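Local atomic coordinates of serpin 2 (Anopheles gambiae, PDB entry 3PZF), a protein that inhibits clip-domain serine proteases that activate phenoloxidases and thereby restrains the melanization immune response in mosquito hemolymph. Residues L43-V48 with G384-A389; L93-Q98 with H131-L136; N198-F203 with N212-E217; V283-F288 with Q366-N371. All blocks are in the same frame, centred on the assembly; numbering follows the deposited sequence. Where two conformers were deposited one is given.

In the fold
Four contacts of a single serpin domain show how a chain folds back on itself. From the N terminus, contact 1 opens first and shuts last, bringing the start of helix 45-58 to strand 386-392 near the centre of the molecule and enclosing the other three. Contact 2 closes early, setting the end of helix 83-98 against the turn from helix 122-132 into strand 134-139; it touches contact 1 where F46 packs on L93. Contact 3 is a local hairpin of strands 200-203 and 211-227, and contact 4, opening after it closes, pairs strand 277-295 with strand 366-369. Contacts 3 and 4 are neighbours, since strands 211-227 and 277-295 lie side by side, far across the molecule from contact 2.

Contact 1: residues L43-V48 with G384-A389; sequences LSPFSV and GTMLFA
L43 and A389 meet as an antiparallel hydrogen-bonded pair where the short edge strand 41-43 of the serpin B sheet gives way to helix 45-58, so that one segment both completes a sheet and starts a helix. The backbone bonds come first. L43 N donates to A389 O (2.9 Å), A389 N returns a bond to L43 O, and past the bridge the opening turn of the helix is still held, because F46 N reaches M386 O (3.1 Å).

Side-chain polarity is concentrated on S44, the N-cap residue. With its OG anti to the backbone N (chi1 173°), the hydroxyl turns to the strand and donates to L387 O at 2.7 Å. The same OG receives S47 N, the capping bond, and S47 OG, so three bonds hold one buried oxygen and tie the helix start directly to the strand. I183 and Q335, from strands 177-188 and 332-341, pack over S44, consistent with the region known in serpins as the shutter, beneath the strands that part when the reactive loop inserts.

Apolar contacts fill the flanks. P45 CG lies 3.7 Å from A389 CB and also touches M386 SD, while V30 of helix 24-35 covers both P45 and A389. The F46 ring extends along the L387 side chain, the two pointing the same way, and continues toward L93. Over one ring face sits a methyl: T385 CG2 stands 3.6 Å from the F46 centroid, displaced toward the rim beside F46 CG and CD1, a CH-pi contact.

Contact 2: residues L93-Q98 with H131-L136; sequences LLESAQ and HYHAML
L94 and H133 meet where helix 83-98, helix D of the serpin fold, faces the turn by which helix 122-132 ends and strand 134-139 of the A sheet begins. H133 is the first residue to leave the helix, and its positive phi (48°) swings the chain round so that its side chain projects to the neighbouring helix.

The close-packed part is made by L94. Its CD1 methyl is pressed against the end of the helix, 3.4 Å from Y132 O and 3.7 Å from H131 O, a buried carbonyl without a hydrogen-bonding partner in the model. The same methyl lies in the plane of the H133 ring, at its edge, 3.8 Å from H133 CD2, and L94 CB backs up that carbon. Y132 points its own ring elsewhere, sending its hydroxyl to E57 of helix 45-58.

Toward solvent the fit is looser and polar. E95 and H133 are both partly exposed, and their side chains cross at about a right angle. Through OE2 the extended E95 chain also forms a salt bridge with K91, one turn earlier in its helix; the imidazole is the second partner of that oxygen. H133 NE2 donates to E95 OE2 at 3.3 Å, bent to 142° at the hydrogen, with OE2 lying in the imidazole plane and approached on its anti side.

Contact 3: residues N198-F203 with N212-E217; sequences NNVKPF and NAQYME
Strand 200-203 and residues 212-217 of strand 211-227 (s4C and s3C of serpin sheet C) form an antiparallel hairpin, strongly twisted with 131° between their directions, in which K201 and A213 exchange both backbone bonds and Y215 N donates to N199 O. V200 and Q214 share the exposed side, and water 1 links N199 N to Q214 OE1.

The other side belongs to Y215. K201 stretches across its ring, with CD over one face 4.1 Å from the centroid, while Y215 OH donates to P202 O (2.7 Å) and touches the edge of the F203 ring at CD1. T284 and P286 also pack on Y215.

K201 then bends at its last torsion to bring NZ to E217 OE2, a salt bridge of 3.0 Å from above the carboxylate plane. N199 ND2 donates to E217 OE2 on its anti side at 2.8 Å, its amide nearly coplanar with the carboxylate. Water 2 joins K201 NZ to E217 OE1. Two donors on OE2, with water 2 on OE1, should restrict the carboxylate's rotation and probably favour its ionised form; the lysine's apolar length packs on the tyrosine while its charged end is held by the carboxylate.

Contact 4: residues V283-F288 with Q366-N371; sequences VTLPKF and QIFNAN
Sheet C of the serpin fold receives its strand 366-369 here, the first regular strand after the reactive-site loop, where T284 bonds to F368 and this strand runs parallel to strand 277-295. The two short strand axes run only 4° apart. T284 bonds through both its N and its O to the residues flanking N369: T284 N donates to F368 O at 2.9 Å, almost straight at 170°, and T284 O accepts A370 N at the same length. V283 pairs with F368, and T284 with N369.

On the side of V283 and F368 the contact is apolar. The F368 ring, carried anti to its backbone N (chi1 -178°), presents an edge to L285, whose CD2 lies in the ring plane 3.9 Å from F368 CE2. That L285 methyl also touches A370 CB at 3.8 Å. F248 covers both L285 and F368, and L235 both V283 and F368, closing the core behind them.

On the other side T284 and N369 run side by side, pointing the same way. N369 OD1 comes 3.5 Å from both T284 CB and T284 CG2, an amide oxygen resting on a methyl, while Y215 and E217 flank the threonine from the next strand.

The pairing ends in a bend. A370 is the centre of an inverse gamma turn, and its buried carbonyl O, with no hydrogen-bonding partner in the model, abuts P286 CD at 3.2 Å. Such parallel pairing, in which the chain following the inferred reactive bond K359-F360 returns to the body beside an inner strand, is the s1C-s2C arrangement of native serpins.

Contact 1: residues L43-V48 with G384-A389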
loop_
_atom_site.group_PDB
_atom_site.type_symbol
_atom_site.label_atom_id
_atom_site.label_comp_id
_atom_site.label_asym_id
_atom_site.label_seq_id
_atom_site.Cartn_x
_atom_site.Cartn_y
_atom_site.Cartn_z
ATOM N N LEU A 43 0.423 1.088 4.100
ATOM C CA LEU A 43 1.428 0.983 3.052
ATOM C C LEU A 43 0.769 0.528 1.739
ATOM O O LEU A 43 -0.445 0.274 1.688
ATOM C CB LEU A 43 2.523 -0.009 3.485
ATOM C CG LEU A 43 2.040 -1.465 3.556
ATOM C CD1 LEU A 43 3.170 -2.418 3.075
ATOM C CD2 LEU A 43 1.572 -1.861 4.949
ATOM N N SER A 44 1.556 0.446 0.675
ATOM C CA SER A 44 1.012 -0.031 -0.599
ATOM C C SER A 44 1.779 -1.279 -1.029
ATOM O O SER A 44 2.864 -1.176 -1.590
ATOM C CB SER A 44 1.097 1.050 -1.680
ATOM O OG SER A 44 0.699 0.505 -2.945
ATOM N N PRO A 45 1.220 -2.468 -0.739
ATOM C CA PRO A 45 1.981 -3.688 -1.042
ATOM C C PRO A 45 2.188 -3.829 -2.533
ATOM O O PRO A 45 3.273 -4.214 -2.960
ATOM C CB PRO A 45 1.097 -4.827 -0.502
ATOM C CG PRO A 45 0.147 -4.134 0.510
ATOM C CD PRO A 45 -0.035 -2.727 0.011
ATOM N N PHE A 46 1.183 -3.500 -3.327
ATOM C CA PHE A 46 1.368 -3.594 -4.784
ATOM C C PHE A 46 2.561 -2.700 -5.215
ATOM O O PHE A 46 3.384 -3.097 -6.047
ATOM C CB PHE A 46 0.104 -3.157 -5.510
ATOM C CG PHE A 46 0.300 -2.993 -6.987
ATOM C CD1 PHE A 46 0.504 -4.106 -7.777
ATOM C CD2 PHE A 46 0.289 -1.734 -7.581
ATOM C CE1 PHE A 46 0.707 -3.975 -9.155
ATOM C CE2 PHE A 46 0.470 -1.601 -8.975
ATOM C CZ PHE A 46 0.691 -2.727 -9.741
ATOM N N SER A 47 2.672 -1.497 -4.642
ATOM C CA SER A 47 3.767 -0.596 -5.037
ATOM C C SER A 47 5.103 -1.180 -4.655
ATOM O O SER A 47 6.086 -0.972 -5.344
ATOM C CB SER A 47 3.589 0.788 -4.382
ATOM O OG SER A 47 2.457 1.438 -4.956
ATOM N N VAL A 48 5.159 -1.914 -3.555
ATOM C CA VAL A 48 6.409 -2.566 -3.181
ATOM C C VAL A 48 6.812 -3.545 -4.276
ATOM O O VAL A 48 7.993 -3.646 -4.616
ATOM C CB VAL A 48 6.333 -3.285 -1.823
ATOM C CG1 VAL A 48 7.655 -4.005 -1.510
ATOM C CG2 VAL A 48 6.033 -2.284 -0.712
ATOM N N GLY A 384 -7.828 -7.456 -8.627
ATOM C CA GLY A 384 -7.397 -8.021 -7.363
ATOM C C GLY A 384 -6.262 -7.278 -6.658
ATOM O O GLY A 384 -5.810 -7.697 -5.601
ATOM N N THR A 385 -5.819 -6.170 -7.239
ATOM C CA THR A 385 -4.619 -5.481 -6.785
ATOM C C THR A 385 -4.789 -4.923 -5.375
ATOM O O THR A 385 -5.774 -4.230 -5.107
ATOM C CB THR A 385 -4.321 -4.310 -7.735
ATOM O OG1 THR A 385 -4.534 -4.734 -9.096
ATOM C CG2 THR A 385 -2.850 -3.804 -7.562
ATOM N N MET A 386 -3.825 -5.205 -4.490
ATOM C CA MET A 386 -3.867 -4.698 -3.116
ATOM C C MET A 386 -3.116 -3.361 -3.051
ATOM O O MET A 386 -1.908 -3.324 -2.812
ATOM C CB MET A 386 -3.261 -5.718 -2.144
ATOM C CG MET A 386 -3.773 -5.598 -0.678
ATOM S SD MET A 386 -2.886 -6.700 0.444
ATOM C CE MET A 386 -4.003 -6.648 1.856
ATOM N N LEU A 387 -3.840 -2.274 -3.317
ATOM C CA LEU A 387 -3.238 -0.964 -3.499
ATOM C C LEU A 387 -2.849 -0.297 -2.177
ATOM O O LEU A 387 -1.830 0.391 -2.102
ATOM C CB LEU A 387 -4.192 -0.068 -4.286
ATOM C CG LEU A 387 -4.422 -0.580 -5.721
ATOM C CD1 LEU A 387 -5.638 0.130 -6.299
ATOM C CD2 LEU A 387 -3.139 -0.280 -6.525
ATOM N N PHE A 388 -3.685 -0.474 -1.151
ATOM C CA PHE A 388 -3.368 -0.005 0.223
ATOM C C PHE A 388 -3.609 -1.147 1.183
ATOM O O PHE A 388 -4.538 -1.939 0.963
ATOM C CB PHE A 388 -4.290 1.135 0.676
ATOM C CG PHE A 388 -3.982 2.469 0.049
ATOM C CD1 PHE A 388 -3.329 3.466 0.785
ATOM C CD2 PHE A 388 -4.397 2.752 -1.253
ATOM C CE1 PHE A 388 -3.082 4.703 0.223
ATOM C CE2 PHE A 388 -4.139 4.000 -1.821
ATOM C CZ PHE A 388 -3.472 4.971 -1.081
ATOM N N ALA A 389 -2.816 -1.229 2.244
ATOM C CA ALA A 389 -3.103 -2.155 3.355
ATOM C C ALA A 389 -2.711 -1.447 4.635
ATOM O O ALA A 389 -1.730 -0.704 4.660
ATOM C CB ALA A 389 -2.307 -3.430 3.227
#

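Contact 2: residues L93-Q98 with H131-L136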
loop_
_atom_site.group_PDB
_atom_site.type_symbol
_atom_site.label_atom_id
_atom_site.label_comp_id
_atom_site.label_asym_id
_atom_site.label_seq_id
_atom_site.Cartn_x
_atom_site.Cartn_y
_atom_site.Cartn_z
ATOM N N LEU A 93 -1.908 -3.392 -14.539
ATOM C CA LEU A 93 -2.387 -3.130 -13.169
ATOM C C LEU A 93 -2.166 -1.665 -12.743
ATOM O O LEU A 93 -3.017 -1.089 -12.079
ATOM C CB LEU A 93 -1.703 -4.061 -12.158
ATOM C CG LEU A 93 -2.367 -5.430 -11.906
ATOM C CD1 LEU A 93 -2.559 -6.227 -13.196
ATOM C CD2 LEU A 93 -1.511 -6.229 -10.946
ATOM N N LEU A 94 -1.031 -1.072 -13.114
ATOM C CA LEU A 94 -0.767 0.335 -12.787
ATOM C C LEU A 94 -1.790 1.215 -13.474
ATOM O O LEU A 94 -2.312 2.157 -12.889
ATOM C CB LEU A 94 0.624 0.777 -13.252
ATOM C CG LEU A 94 1.734 0.510 -12.262
ATOM C CD1 LEU A 94 3.082 0.658 -12.952
ATOM C CD2 LEU A 94 1.596 1.477 -11.046
ATOM N N GLU A 95 -2.066 0.916 -14.738
ATOM C CA GLU A 95 -2.969 1.753 -15.515
ATOM C C GLU A 95 -4.433 1.568 -15.090
ATOM O O GLU A 95 -5.227 2.506 -15.157
ATOM C CB GLU A 95 -2.742 1.511 -17.021
ATOM C CG GLU A 95 -1.366 2.047 -17.459
ATOM C CD GLU A 95 -1.039 1.833 -18.929
ATOM O OE1 GLU A 95 -1.765 1.080 -19.610
ATOM O OE2 GLU A 95 -0.028 2.422 -19.383
ATOM N N SER A 96 -4.796 0.372 -14.632
ATOM C CA SER A 96 -6.158 0.133 -14.175
ATOM C C SER A 96 -6.374 0.928 -12.886
ATOM O O SER A 96 -7.435 1.509 -12.666
ATOM C CB SER A 96 -6.395 -1.348 -13.877
ATOM O OG SER A 96 -7.678 -1.572 -13.285
ATOM N N ALA A 97 -5.362 0.934 -12.027
ATOM C CA ALA A 97 -5.496 1.603 -10.721
ATOM C C ALA A 97 -5.491 3.115 -10.850
ATOM O O ALA A 97 -6.281 3.803 -10.197
ATOM C CB ALA A 97 -4.372 1.187 -9.780
ATOM N N GLN A 98 -4.591 3.631 -11.681
ATOM C CA GLN A 98 -4.339 5.063 -11.736
ATOM C C GLN A 98 -5.125 5.712 -12.845
ATOM O O GLN A 98 -4.961 6.907 -13.095
ATOM C CB GLN A 98 -2.875 5.360 -12.022
ATOM C CG GLN A 98 -1.903 4.963 -10.967
ATOM C CD GLN A 98 -0.505 5.343 -11.386
ATOM O OE1 GLN A 98 0.027 6.354 -10.946
ATOM N NE2 GLN A 98 0.078 4.566 -12.279
ATOM N N HIS A 131 6.560 1.142 -18.700
ATOM C CA HIS A 131 5.877 -0.005 -18.115
ATOM C C HIS A 131 5.598 0.153 -16.617
ATOM O O HIS A 131 4.646 -0.420 -16.121
ATOM C CB HIS A 131 6.690 -1.280 -18.330
ATOM C CG HIS A 131 7.038 -1.546 -19.763
ATOM N ND1 HIS A 131 6.178 -2.186 -20.630
ATOM C CD2 HIS A 131 8.156 -1.268 -20.477
ATOM C CE1 HIS A 131 6.751 -2.292 -21.816
ATOM N NE2 HIS A 131 7.954 -1.740 -21.751
ATOM N N TYR A 132 6.431 0.903 -15.904
ATOM C CA TYR A 132 6.334 0.945 -14.436
ATOM C C TYR A 132 6.005 2.329 -13.925
ATOM O O TYR A 132 5.906 2.548 -12.719
ATOM C CB TYR A 132 7.637 0.429 -13.811
ATOM C CG TYR A 132 7.974 -0.977 -14.284
ATOM C CD1 TYR A 132 7.256 -2.078 -13.806
ATOM C CD2 TYR A 132 8.977 -1.207 -15.225
ATOM C CE1 TYR A 132 7.540 -3.367 -14.235
ATOM C CE2 TYR A 132 9.266 -2.485 -15.659
ATOM C CZ TYR A 132 8.554 -3.560 -15.169
ATOM O OH TYR A 132 8.848 -4.830 -15.612
ATOM N N HIS A 133 5.829 3.263 -14.848
ATOM C CA HIS A 133 5.478 4.627 -14.497
ATOM C C HIS A 133 6.375 5.152 -13.379
ATOM O O HIS A 133 5.912 5.770 -12.414
ATOM C CB HIS A 133 3.989 4.686 -14.169
ATOM C CG HIS A 133 3.144 4.322 -15.350
ATOM N ND1 HIS A 133 3.026 5.142 -16.453
ATOM C CD2 HIS A 133 2.452 3.195 -15.646
ATOM C CE1 HIS A 133 2.256 4.557 -17.355
ATOM N NE2 HIS A 133 1.897 3.373 -16.889
ATOM N N ALA A 134 7.663 4.873 -13.553
ATOM C CA ALA A 134 8.734 5.291 -12.650
ATOM C C ALA A 134 9.768 6.131 -13.399
ATOM O O ALA A 134 9.913 6.014 -14.626
ATOM C CB ALA A 134 9.404 4.059 -12.065
ATOM N N MET A 135 10.511 6.962 -12.669
ATOM C CA MET A 135 11.520 7.810 -13.298
ATOM C C MET A 135 12.825 7.767 -12.507
ATOM O O MET A 135 12.871 7.192 -11.416
ATOM C CB MET A 135 11.007 9.244 -13.405
ATOM C CG MET A 135 9.839 9.383 -14.368
ATOM S SD MET A 135 9.357 11.090 -14.711
ATOM C CE MET A 135 7.781 11.178 -13.845
ATOM N N LEU A 136 13.875 8.336 -13.100
ATOM C CA LEU A 136 15.166 8.479 -12.453
ATOM C C LEU A 136 15.626 9.918 -12.595
ATOM O O LEU A 136 15.531 10.512 -13.672
ATOM C CB LEU A 136 16.199 7.542 -13.090
ATOM C CG LEU A 136 15.769 6.069 -13.073
ATOM C CD1 LEU A 136 15.101 5.654 -14.397
ATOM C CD2 LEU A 136 16.951 5.164 -12.782
#

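Contact 3: residues N198-F203 with N212-E217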
loop_
_atom_site.group_PDB
_atom_site.type_symbol
_atom_site.label_atom_id
_atom_site.label_comp_id
_atom_site.label_asym_id
_atom_site.label_seq_id
_atom_site.Cartn_x
_atom_site.Cartn_y
_atom_site.Cartn_z
ATOM N N ASN A 198 -21.321 15.693 16.649
ATOM C CA ASN A 198 -20.703 15.222 17.874
ATOM C C ASN A 198 -20.946 13.749 18.029
ATOM O O ASN A 198 -22.073 13.344 18.318
ATOM C CB ASN A 198 -21.290 15.973 19.060
ATOM C CG ASN A 198 -20.893 17.403 19.052
ATOM O OD1 ASN A 198 -19.722 17.705 19.252
ATOM N ND2 ASN A 198 -21.839 18.304 18.782
ATOM N N ASN A 199 -19.895 12.954 17.813
ATOM C CA ASN A 199 -20.048 11.516 17.901
ATOM C C ASN A 199 -18.804 10.840 18.440
ATOM O O ASN A 199 -18.391 9.803 17.935
ATOM C CB ASN A 199 -20.388 10.919 16.527
ATOM C CG ASN A 199 -21.232 9.655 16.645
ATOM O OD1 ASN A 199 -21.867 9.418 17.676
ATOM N ND2 ASN A 199 -21.252 8.846 15.585
ATOM N N VAL A 200 -18.224 11.411 19.485
ATOM C CA VAL A 200 -17.094 10.791 20.142
ATOM C C VAL A 200 -17.545 9.605 20.976
ATOM O O VAL A 200 -18.554 9.673 21.657
ATOM C CB VAL A 200 -16.382 11.820 21.060
ATOM C CG1 VAL A 200 -15.519 11.106 22.121
ATOM C CG2 VAL A 200 -15.528 12.740 20.210
ATOM N N LYS A 201 -16.794 8.514 20.926
ATOM C CA LYS A 201 -17.070 7.372 21.804
ATOM C C LYS A 201 -15.742 6.778 22.163
ATOM O O LYS A 201 -14.762 7.073 21.499
ATOM C CB LYS A 201 -17.881 6.280 21.072
ATOM C CG LYS A 201 -19.070 6.733 20.234
ATOM C CD LYS A 201 -19.574 5.501 19.397
ATOM C CE LYS A 201 -20.651 5.849 18.384
ATOM N NZ LYS A 201 -21.951 6.219 19.018
ATOM N N PRO A 202 -15.697 5.907 23.180
ATOM C CA PRO A 202 -14.449 5.190 23.494
ATOM C C PRO A 202 -13.970 4.288 22.352
ATOM O O PRO A 202 -14.774 3.840 21.489
ATOM C CB PRO A 202 -14.837 4.321 24.686
ATOM C CG PRO A 202 -15.986 5.073 25.327
ATOM C CD PRO A 202 -16.753 5.612 24.161
ATOM N N PHE A 203 -12.662 4.023 22.351
ATOM C CA PHE A 203 -12.037 3.076 21.409
ATOM C C PHE A 203 -11.164 2.171 22.264
ATOM O O PHE A 203 -10.425 2.658 23.119
ATOM C CB PHE A 203 -11.166 3.793 20.372
ATOM C CG PHE A 203 -10.505 2.858 19.391
ATOM C CD1 PHE A 203 -11.172 2.473 18.232
ATOM C CD2 PHE A 203 -9.235 2.336 19.644
ATOM C CE1 PHE A 203 -10.588 1.592 17.318
ATOM C CE2 PHE A 203 -8.640 1.459 18.737
ATOM C CZ PHE A 203 -9.328 1.083 17.568
ATOM N N ASN A 212 -10.295 7.588 22.965
ATOM C CA ASN A 212 -11.554 8.030 22.380
ATOM C C ASN A 212 -11.370 8.266 20.901
ATOM O O ASN A 212 -10.262 8.515 20.470
ATOM C CB ASN A 212 -12.016 9.332 23.055
ATOM C CG ASN A 212 -12.379 9.124 24.500
ATOM O OD1 ASN A 212 -13.358 8.456 24.796
ATOM N ND2 ASN A 212 -11.586 9.690 25.410
ATOM N N ALA A 213 -12.451 8.167 20.134
ATOM C CA ALA A 213 -12.402 8.416 18.706
ATOM C C ALA A 213 -13.658 9.133 18.236
ATOM O O ALA A 213 -14.657 9.139 18.941
ATOM C CB ALA A 213 -12.250 7.083 17.949
ATOM N N GLN A 214 -13.617 9.713 17.034
ATOM C CA GLN A 214 -14.810 10.309 16.428
ATOM C C GLN A 214 -15.375 9.310 15.451
ATOM O O GLN A 214 -14.660 8.854 14.581
ATOM C CB GLN A 214 -14.446 11.556 15.636
ATOM C CG GLN A 214 -13.888 12.678 16.495
ATOM C CD GLN A 214 -13.916 13.987 15.747
ATOM O OE1 GLN A 214 -14.978 14.584 15.560
ATOM N NE2 GLN A 214 -12.765 14.414 15.268
ATOM N N TYR A 215 -16.663 9.005 15.558
ATOM C CA TYR A 215 -17.216 7.898 14.774
ATOM C C TYR A 215 -18.240 8.364 13.741
ATOM O O TYR A 215 -18.793 9.457 13.837
ATOM C CB TYR A 215 -17.871 6.892 15.711
ATOM C CG TYR A 215 -16.899 6.034 16.517
ATOM C CD1 TYR A 215 -16.527 4.760 16.070
ATOM C CD2 TYR A 215 -16.381 6.501 17.748
ATOM C CE1 TYR A 215 -15.670 3.952 16.810
ATOM C CE2 TYR A 215 -15.528 5.712 18.504
ATOM C CZ TYR A 215 -15.188 4.438 18.043
ATOM O OH TYR A 215 -14.330 3.663 18.791
ATOM N N MET A 216 -18.475 7.523 12.743
ATOM C CA MET A 216 -19.538 7.747 11.768
ATOM C C MET A 216 -20.320 6.447 11.675
ATOM O O MET A 216 -19.751 5.386 11.881
ATOM C CB MET A 216 -18.960 8.114 10.403
ATOM C CG MET A 216 -17.867 7.210 9.950
ATOM S SD MET A 216 -17.073 7.966 8.497
ATOM C CE MET A 216 -15.982 6.652 8.053
ATOM N N GLU A 217 -21.627 6.546 11.434
ATOM C CA GLU A 217 -22.544 5.394 11.508
ATOM C C GLU A 217 -23.535 5.476 10.378
ATOM O O GLU A 217 -24.037 6.564 10.085
ATOM C CB GLU A 217 -23.331 5.439 12.831
ATOM C CG GLU A 217 -22.445 5.480 14.052
ATOM C CD GLU A 217 -23.235 5.694 15.339
ATOM O OE1 GLU A 217 -24.280 5.022 15.537
ATOM O OE2 GLU A 217 -22.811 6.551 16.136
HETATM O O HOH W 1 -17.464 13.357 16.460
HETATM O O HOH W 2 -24.671 5.008 18.336
#

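Contact 4: residues V283-F288 with Q366-N371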
loop_
_atom_site.group_PDB
_atom_site.type_symbol
_atom_site.label_atom_id
_atom_site.label_comp_id
_atom_site.label_asym_id
_atom_site.label_seq_id
_atom_site.Cartn_x
_atom_site.Cartn_y
_atom_site.Cartn_z
ATOM N N VAL A 283 -23.167 -0.035 10.281
ATOM C CA VAL A 283 -21.725 0.117 10.265
ATOM C C VAL A 283 -21.342 1.312 11.106
ATOM O O VAL A 283 -21.847 2.414 10.874
ATOM C CB VAL A 283 -21.209 0.416 8.827
ATOM C CG1 VAL A 283 -19.704 0.726 8.828
ATOM C CG2 VAL A 283 -21.525 -0.762 7.889
ATOM N N THR A 284 -20.478 1.073 12.093
ATOM C CA THR A 284 -19.850 2.152 12.870
ATOM C C THR A 284 -18.337 2.058 12.679
ATOM O O THR A 284 -17.755 0.993 12.940
ATOM C CB THR A 284 -20.149 2.004 14.392
ATOM O OG1 THR A 284 -21.556 2.053 14.613
ATOM C CG2 THR A 284 -19.482 3.163 15.201
ATOM N N LEU A 285 -17.717 3.156 12.232
ATOM C CA LEU A 285 -16.275 3.208 11.966
ATOM C C LEU A 285 -15.713 4.470 12.582
ATOM O O LEU A 285 -16.370 5.524 12.548
ATOM C CB LEU A 285 -15.972 3.276 10.482
ATOM C CG LEU A 285 -16.227 1.975 9.697
ATOM C CD1 LEU A 285 -16.050 2.305 8.231
ATOM C CD2 LEU A 285 -15.220 0.921 10.125
ATOM N N PRO A 286 -14.501 4.369 13.133
ATOM C CA PRO A 286 -13.859 5.591 13.618
ATOM C C PRO A 286 -13.232 6.314 12.443
ATOM O O PRO A 286 -12.683 5.654 11.551
ATOM C CB PRO A 286 -12.771 5.069 14.562
ATOM C CG PRO A 286 -12.413 3.704 14.006
ATOM C CD PRO A 286 -13.711 3.157 13.425
ATOM N N LYS A 287 -13.318 7.629 12.417
ATOM C CA LYS A 287 -12.649 8.394 11.380
ATOM C C LYS A 287 -11.150 8.425 11.691
ATOM O O LYS A 287 -10.746 8.376 12.860
ATOM C CB LYS A 287 -13.246 9.803 11.301
ATOM C CG LYS A 287 -14.705 9.779 10.798
ATOM C CD LYS A 287 -15.293 11.157 10.586
ATOM C CE LYS A 287 -15.796 11.754 11.905
ATOM N NZ LYS A 287 -16.419 13.109 11.730
ATOM N N PHE A 288 -10.326 8.479 10.646
ATOM C CA PHE A 288 -8.885 8.595 10.862
ATOM C C PHE A 288 -8.204 9.281 9.709
ATOM O O PHE A 288 -8.668 9.235 8.559
ATOM C CB PHE A 288 -8.231 7.233 11.160
ATOM C CG PHE A 288 -8.504 6.153 10.112
ATOM C CD1 PHE A 288 -9.477 5.161 10.329
ATOM C CD2 PHE A 288 -7.771 6.120 8.930
ATOM C CE1 PHE A 288 -9.705 4.135 9.370
ATOM C CE2 PHE A 288 -8.006 5.119 7.963
ATOM C CZ PHE A 288 -8.983 4.126 8.185
ATOM N N GLN A 366 -27.288 -6.742 10.552
ATOM C CA GLN A 366 -26.081 -7.244 11.196
ATOM C C GLN A 366 -25.360 -6.001 11.727
ATOM O O GLN A 366 -25.501 -4.940 11.151
ATOM C CB GLN A 366 -25.167 -7.944 10.182
ATOM C CG GLN A 366 -25.873 -9.085 9.422
ATOM C CD GLN A 366 -26.516 -10.060 10.391
ATOM O OE1 GLN A 366 -27.755 -10.153 10.500
ATOM N NE2 GLN A 366 -25.678 -10.758 11.143
ATOM N N ILE A 367 -24.596 -6.126 12.799
ATOM C CA ILE A 367 -23.945 -4.956 13.407
ATOM C C ILE A 367 -22.449 -5.084 13.291
ATOM O O ILE A 367 -21.888 -6.058 13.762
ATOM C CB ILE A 367 -24.273 -4.832 14.913
ATOM C CG1 ILE A 367 -25.780 -4.698 15.121
ATOM C CG2 ILE A 367 -23.508 -3.647 15.539
ATOM C CD1 ILE A 367 -26.368 -3.501 14.452
ATOM N N PHE A 368 -21.801 -4.079 12.685
ATOM C CA PHE A 368 -20.353 -4.052 12.530
ATOM C C PHE A 368 -19.906 -2.784 13.262
ATOM O O PHE A 368 -20.137 -1.690 12.780
ATOM C CB PHE A 368 -19.992 -3.926 11.051
ATOM C CG PHE A 368 -18.506 -3.947 10.758
ATOM C CD1 PHE A 368 -17.880 -5.137 10.426
ATOM C CD2 PHE A 368 -17.739 -2.772 10.768
ATOM C CE1 PHE A 368 -16.507 -5.166 10.108
ATOM C CE2 PHE A 368 -16.377 -2.817 10.444
ATOM C CZ PHE A 368 -15.777 -4.019 10.144
ATOM N N ASN A 369 -19.304 -2.942 14.427
ATOM C CA ASN A 369 -18.993 -1.789 15.272
ATOM C C ASN A 369 -17.518 -1.789 15.581
ATOM O O ASN A 369 -17.075 -2.470 16.512
ATOM C CB ASN A 369 -19.826 -1.819 16.567
ATOM C CG ASN A 369 -19.534 -0.627 17.496
ATOM O OD1 ASN A 369 -18.814 0.329 17.150
ATOM N ND2 ASN A 369 -20.091 -0.693 18.703
ATOM N N ALA A 370 -16.752 -1.063 14.765
ATOM C CA ALA A 370 -15.297 -1.095 14.843
ATOM C C ALA A 370 -14.777 -0.141 15.933
ATOM O O ALA A 370 -14.197 0.887 15.620
ATOM C CB ALA A 370 -14.678 -0.704 13.472
ATOM N N ASN A 371 -15.011 -0.479 17.194
ATOM C CA ASN A 371 -14.474 0.328 18.299
ATOM C C ASN A 371 -13.280 -0.369 18.969
ATOM O O ASN A 371 -13.002 -0.160 20.146
ATOM C CB ASN A 371 -15.582 0.636 19.303
ATOM C CG ASN A 371 -16.069 -0.604 20.034
ATOM O OD1 ASN A 371 -15.749 -1.735 19.657
ATOM N ND2 ASN A 371 -16.876 -0.392 21.077
#